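Local structure of 2-hydroxy-3-oxopropionate reductase (Polaromonas sp. JS666, 4DLL) at residues A212-L217 against Q249-R254; K229-I234 against V243-G248. The protein probably catalyses the NAD(P)H-dependent reduction of 2-hydroxy-3-oxopropionate (tartronate semialdehyde) to glycerate. All coordinates share one frame; numbering follows the deposited sequence.

Contact 1 of 2, residues A212-L217 against Q249-R254; sequences AVAEAL and QRMVER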
loop_
_atom_site.group_PDB
_atom_site.type_symbol
_atom_site.label_atom_id
_atom_site.label_comp_id
_atom_site.label_asym_id
_atom_site.label_seq_id
_atom_site.Cartn_x
_atom_site.Cartn_y
_atom_site.Cartn_z
ATOM N N ALA A 212 0.673 -7.680 4.670
ATOM C CA ALA A 212 -0.531 -7.033 5.156
ATOM C C ALA A 212 -1.787 -7.453 4.319
ATOM O O ALA A 212 -2.895 -7.594 4.831
ATOM C CB ALA A 212 -0.339 -5.531 5.078
ATOM N N VAL A 213 -1.620 -7.574 3.028
ATOM C CA VAL A 213 -2.738 -7.873 2.191
ATOM C C VAL A 213 -3.063 -9.394 2.324
ATOM O O VAL A 213 -4.200 -9.765 2.248
ATOM C CB VAL A 213 -2.490 -7.416 0.752
ATOM C CG1 VAL A 213 -3.415 -8.166 -0.246
ATOM C CG2 VAL A 213 -2.605 -5.861 0.637
ATOM N N ALA A 214 -2.073 -10.248 2.551
ATOM C CA ALA A 214 -2.363 -11.667 2.596
ATOM C C ALA A 214 -3.081 -11.879 3.919
ATOM O O ALA A 214 -4.111 -12.557 3.974
ATOM C CB ALA A 214 -1.088 -12.500 2.520
ATOM N N GLU A 215 -2.556 -11.258 4.969
ATOM C CA GLU A 215 -3.122 -11.443 6.278
ATOM C C GLU A 215 -4.543 -10.914 6.472
ATOM O O GLU A 215 -5.351 -11.545 7.152
ATOM C CB GLU A 215 -2.230 -10.855 7.319
ATOM C CG GLU A 215 -2.794 -11.091 8.681
ATOM C CD GLU A 215 -1.726 -11.112 9.692
ATOM O OE1 GLU A 215 -0.908 -12.029 9.578
ATOM O OE2 GLU A 215 -1.698 -10.204 10.550
ATOM N N ALA A 216 -4.859 -9.771 5.870
ATOM C CA ALA A 216 -6.194 -9.273 5.961
ATOM C C ALA A 216 -7.191 -10.052 5.090
ATOM O O ALA A 216 -8.335 -10.237 5.480
ATOM C CB ALA A 216 -6.246 -7.748 5.745
ATOM N N LEU A 217 -6.743 -10.541 3.948
ATOM C CA LEU A 217 -7.619 -11.296 3.081
ATOM C C LEU A 217 -7.891 -12.678 3.639
ATOM O O LEU A 217 -8.976 -13.238 3.415
ATOM C CB LEU A 217 -7.052 -11.439 1.681
ATOM C CG LEU A 217 -6.946 -10.166 0.836
ATOM C CD1 LEU A 217 -6.452 -10.540 -0.577
ATOM C CD2 LEU A 217 -8.250 -9.390 0.813
ATOM N N GLN A 249 -4.836 -9.715 -6.497
ATOM C CA GLN A 249 -5.595 -10.440 -7.503
ATOM C C GLN A 249 -4.995 -11.826 -7.699
ATOM O O GLN A 249 -5.767 -12.793 -7.809
ATOM C CB GLN A 249 -5.716 -9.676 -8.818
ATOM C CG GLN A 249 -6.745 -10.266 -9.828
ATOM C CD GLN A 249 -8.165 -10.685 -9.237
ATOM O OE1 GLN A 249 -8.861 -11.527 -9.829
ATOM N NE2 GLN A 249 -8.568 -10.117 -8.106
ATOM N N ARG A 250 -3.655 -11.928 -7.650
ATOM C CA ARG A 250 -2.951 -13.222 -7.701
ATOM C C ARG A 250 -3.222 -14.034 -6.446
ATOM O O ARG A 250 -3.040 -15.278 -6.418
ATOM C CB ARG A 250 -1.428 -13.060 -7.841
ATOM C CG ARG A 250 -0.898 -12.456 -9.167
ATOM C CD ARG A 250 0.566 -12.008 -9.024
ATOM N NE ARG A 250 1.033 -11.306 -10.203
ATOM C CZ ARG A 250 2.188 -10.653 -10.322
ATOM N NH1 ARG A 250 3.064 -10.604 -9.325
ATOM N NH2 ARG A 250 2.471 -10.027 -11.471
HETATM N N MSE A 251 -3.571 -13.354 -5.368
HETATM C CA MSE A 251 -3.821 -14.092 -4.142
HETATM C C MSE A 251 -5.207 -14.716 -4.237
HETATM O O MSE A 251 -5.411 -15.901 -3.882
HETATM C CB MSE A 251 -3.720 -13.193 -2.922
HETATM C CG MSE A 251 -2.276 -12.821 -2.586
HETATM SE SE MSE A 251 -2.270 -11.509 -1.142
HETATM C CE MSE A 251 -0.372 -10.931 -1.496
ATOM N N VAL A 252 -6.132 -13.899 -4.744
ATOM C CA VAL A 252 -7.509 -14.282 -4.977
ATOM C C VAL A 252 -7.560 -15.481 -5.917
ATOM O O VAL A 252 -8.311 -16.407 -5.666
ATOM C CB VAL A 252 -8.340 -13.108 -5.593
ATOM C CG1 VAL A 252 -9.684 -13.609 -6.105
ATOM C CG2 VAL A 252 -8.568 -11.968 -4.585
ATOM N N GLU A 253 -6.758 -15.463 -6.984
ATOM C CA GLU A 253 -6.765 -16.519 -8.023
ATOM C C GLU A 253 -5.768 -17.660 -7.755
ATOM O O GLU A 253 -5.319 -18.327 -8.697
ATOM C CB GLU A 253 -6.402 -15.906 -9.364
ATOM C CG GLU A 253 -7.281 -14.714 -9.805
ATOM C CD GLU A 253 -6.840 -14.144 -11.127
ATOM O OE1 GLU A 253 -5.807 -14.590 -11.677
ATOM O OE2 GLU A 253 -7.547 -13.249 -11.635
ATOM N N ARG A 254 -5.396 -17.861 -6.502
ATOM C CA ARG A 254 -4.213 -18.669 -6.160
ATOM C C ARG A 254 -3.108 -18.802 -7.262
ATOM O O ARG A 254 -2.499 -19.871 -7.428
ATOM C CB ARG A 254 -4.621 -20.050 -5.662
ATOM C CG ARG A 254 -5.563 -20.052 -4.513
ATOM C CD ARG A 254 -4.925 -19.372 -3.359
ATOM N NE ARG A 254 -5.602 -19.627 -2.092
ATOM C CZ ARG A 254 -6.713 -19.031 -1.687
ATOM N NH1 ARG A 254 -7.342 -18.135 -2.451
ATOM N NH2 ARG A 254 -7.199 -19.340 -0.488
#
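Met251, modelled as selenomethionine, reaches across from the short helix 247-252 to Val213, Ala214 and Leu217 of the long helix 194-222, a helix-helix packing in the all-helical C-terminal part of this dehydrogenase. Along 249-254, the first residue of note is Arg250, which forms a salt bridge with Asp305. Met251 then carries the contact. Its CG stands anti to the carbonyl carbon (chi1 -74°), and the extended chain beyond carries the selenium to the surface of the other helix. There Met251 SE sits 3.6 Å from Val213 CG1, the two side chains crossing at a slant. Met251 SE also lies 3.7 Å from Ala214 CA, close to the backbone because Ala214 ends at its beta carbon. Leu217, one turn on from Val213, presents CD1 at 4.3 Å from Met251 SE. No hydrogen bond joins the segments; the contact is buried and apolar, and Phe310 of helix 309-315 packs on both Ala214 and Met251. Val252 points more to the flank, where its side chain touches Met227. Helical geometry gives out at Glu253, and Arg254 follows with positive phi. Met251 O receives two weak hydrogen bonds from Arg254, one from its backbone N and one from its NH1, the latter 3.3 Å long and bent to 126° at the hydrogen.

Contact 2 of 2, residues K229-I234 against V243-G248; sequences KVKEAI and VLQLHG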
loop_
_atom_site.group_PDB
_atom_site.type_symbol
_atom_site.label_atom_id
_atom_site.label_comp_id
_atom_site.label_asym_id
_atom_site.label_seq_id
_atom_site.Cartn_x
_atom_site.Cartn_y
_atom_site.Cartn_z
ATOM N N LYS A 229 -14.684 -10.476 -2.985
ATOM C CA LYS A 229 -15.668 -9.382 -2.754
ATOM C C LYS A 229 -15.050 -8.345 -1.851
ATOM O O LYS A 229 -15.193 -7.159 -2.069
ATOM C CB LYS A 229 -16.989 -9.884 -2.140
ATOM C CG LYS A 229 -17.997 -10.525 -3.115
ATOM C CD LYS A 229 -18.384 -9.624 -4.281
ATOM C CE LYS A 229 -19.567 -8.745 -3.968
ATOM N NZ LYS A 229 -19.896 -7.874 -5.134
ATOM N N VAL A 230 -14.382 -8.826 -0.813
ATOM C CA VAL A 230 -13.574 -8.026 0.055
ATOM C C VAL A 230 -12.582 -7.158 -0.712
ATOM O O VAL A 230 -12.449 -5.974 -0.410
ATOM C CB VAL A 230 -12.820 -8.924 1.060
ATOM C CG1 VAL A 230 -11.720 -8.145 1.717
ATOM C CG2 VAL A 230 -13.807 -9.455 2.109
ATOM N N LYS A 231 -11.908 -7.710 -1.713
ATOM C CA LYS A 231 -10.936 -6.928 -2.455
ATOM C C LYS A 231 -11.676 -5.850 -3.186
ATOM O O LYS A 231 -11.204 -4.708 -3.253
ATOM C CB LYS A 231 -10.158 -7.799 -3.467
ATOM C CG LYS A 231 -9.138 -7.025 -4.274
ATOM C CD LYS A 231 -8.217 -7.919 -5.030
ATOM C CE LYS A 231 -7.494 -7.185 -6.131
ATOM N NZ LYS A 231 -8.295 -6.802 -7.359
ATOM N N GLU A 232 -12.835 -6.224 -3.745
ATOM C CA GLU A 232 -13.670 -5.327 -4.533
ATOM C C GLU A 232 -14.235 -4.216 -3.670
ATOM O O GLU A 232 -14.561 -3.120 -4.186
ATOM C CB GLU A 232 -14.860 -6.081 -5.167
ATOM C CG GLU A 232 -15.617 -5.252 -6.278
ATOM C CD GLU A 232 -16.990 -5.830 -6.663
ATOM O OE1 GLU A 232 -17.247 -7.043 -6.416
ATOM O OE2 GLU A 232 -17.816 -5.049 -7.203
ATOM N N ALA A 233 -14.423 -4.522 -2.378
ATOM C CA ALA A 233 -15.088 -3.582 -1.436
ATOM C C ALA A 233 -14.127 -2.496 -0.985
ATOM O O ALA A 233 -14.440 -1.296 -1.049
ATOM C CB ALA A 233 -15.696 -4.325 -0.228
ATOM N N ILE A 234 -12.944 -2.913 -0.560
ATOM C CA ILE A 234 -11.907 -1.960 -0.147
ATOM C C ILE A 234 -11.152 -1.228 -1.281
ATOM O O ILE A 234 -10.320 -0.355 -0.998
ATOM C CB ILE A 234 -10.904 -2.661 0.806
ATOM C CG1 ILE A 234 -9.950 -3.549 0.019
ATOM C CG2 ILE A 234 -11.703 -3.499 1.879
ATOM C CD1 ILE A 234 -9.026 -4.420 0.901
ATOM N N VAL A 243 0.029 -2.873 -4.641
ATOM C CA VAL A 243 0.180 -4.264 -4.168
ATOM C C VAL A 243 -1.165 -5.007 -4.052
ATOM O O VAL A 243 -1.258 -6.189 -4.506
ATOM C CB VAL A 243 0.994 -4.347 -2.886
ATOM C CG1 VAL A 243 0.756 -5.701 -2.107
ATOM C CG2 VAL A 243 2.469 -4.132 -3.220
ATOM N N LEU A 244 -2.201 -4.340 -3.500
ATOM C CA LEU A 244 -3.527 -4.972 -3.455
ATOM C C LEU A 244 -4.020 -5.334 -4.859
ATOM O O LEU A 244 -4.427 -6.464 -5.088
ATOM C CB LEU A 244 -4.574 -4.089 -2.751
ATOM C CG LEU A 244 -6.056 -4.502 -2.762
ATOM C CD1 LEU A 244 -6.247 -5.884 -2.099
ATOM C CD2 LEU A 244 -6.966 -3.448 -2.040
ATOM N N GLN A 245 -3.991 -4.378 -5.789
ATOM C CA GLN A 245 -4.478 -4.630 -7.149
ATOM C C GLN A 245 -3.624 -5.648 -7.928
ATOM O O GLN A 245 -4.171 -6.403 -8.736
ATOM C CB GLN A 245 -4.565 -3.334 -7.967
ATOM C CG GLN A 245 -5.440 -2.219 -7.286
ATOM C CD GLN A 245 -6.911 -2.703 -6.962
ATOM O OE1 GLN A 245 -7.398 -2.585 -5.814
ATOM N NE2 GLN A 245 -7.583 -3.264 -7.971
ATOM N N LEU A 246 -2.295 -5.656 -7.745
ATOM C CA LEU A 246 -1.521 -6.589 -8.560
ATOM C C LEU A 246 -1.429 -7.921 -7.847
ATOM O O LEU A 246 -2.114 -8.842 -8.224
ATOM C CB LEU A 246 -0.145 -6.051 -8.952
ATOM C CG LEU A 246 0.732 -6.936 -9.871
ATOM C CD1 LEU A 246 0.375 -6.711 -11.406
ATOM C CD2 LEU A 246 2.236 -6.683 -9.596
ATOM N N HIS A 247 -0.612 -8.008 -6.797
ATOM C CA HIS A 247 -0.462 -9.235 -6.002
ATOM C C HIS A 247 -1.700 -9.771 -5.311
ATOM O O HIS A 247 -1.776 -10.979 -5.037
ATOM C CB HIS A 247 0.577 -9.000 -4.942
ATOM C CG HIS A 247 1.823 -8.366 -5.476
ATOM N ND1 HIS A 247 2.853 -9.101 -6.019
ATOM C CD2 HIS A 247 2.182 -7.067 -5.590
ATOM C CE1 HIS A 247 3.800 -8.281 -6.432
ATOM N NE2 HIS A 247 3.409 -7.042 -6.198
ATOM N N GLY A 248 -2.629 -8.893 -4.951
ATOM C CA GLY A 248 -3.829 -9.333 -4.302
ATOM C C GLY A 248 -4.742 -10.143 -5.231
ATOM O O GLY A 248 -5.378 -11.129 -4.790
#
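Three short helices of the C-terminal helical region meet here: helix 227-234 packs against the turn where helix 242-245 passes into helix 247-252. Lys231 lies across this junction through its aliphatic chain. The chain runs out extended, antiparallel to the side chain of Leu244, so that Lys231 CG comes to 3.8 Å from Leu244 CD1. Further out, Lys231 CE passes the carbonyl of Leu244, 3.3 Å from Leu244 O. A bend at the last torsion (chi4 -73°) then swings NZ beside the side chain of Gln245. An alanine in place of Lys231 would remove this chain and is likely to open a gap over Leu244 CD1 and the backbone at Gly248. The other methyl of Leu244 belongs to Ile234: Leu244 CD2 is 3.6 Å from Ile234 CG1, and Ile234 CD1 stands almost as near. Ile234 holds CG1 between its own backbone N and carbonyl carbon (chi1 77°), which turns that branch to Leu244. Gly248 N bonds to Val243 O at 3.1 Å, five residues back instead of the usual four, a widened turn at the junction. Lacking a beta carbon, Gly248 avoids a clash with Leu244 O and lies under Lys231 CD. Around the pair, Val243 rests on Thr209 and Ile210 of helix 194-222, while Glu232 O accepts a hydrogen bond from Arg185 of the second subunit and Ile234 packs on Asn202 of that subunit.

Overall arrangement
Contacts 1 and 2 are adjoining parts of one helical cluster, their centres about 7 Å apart, and contact 2 is nested in the chain loop that contact 1 closes. Helix 247-252 serves both, with the backbone at Gly248 against Lys231 of helix 227-234 and the Met251 side chain pointing to helix 194-222. Side chains join them directly: Leu217 CD2 lies 3.8 Å from Val230 CG1, Val213 CG1 lies 4.1 Å from Leu244 CD1, and Val252 CG2 lies 4.1 Å from Lys231 CD. Both also border the second subunit. Their centres are about 23 and 24 Å from the centre of the chain, away from the N-terminal sheet of the nucleotide-binding domain, where the coenzyme probably binds.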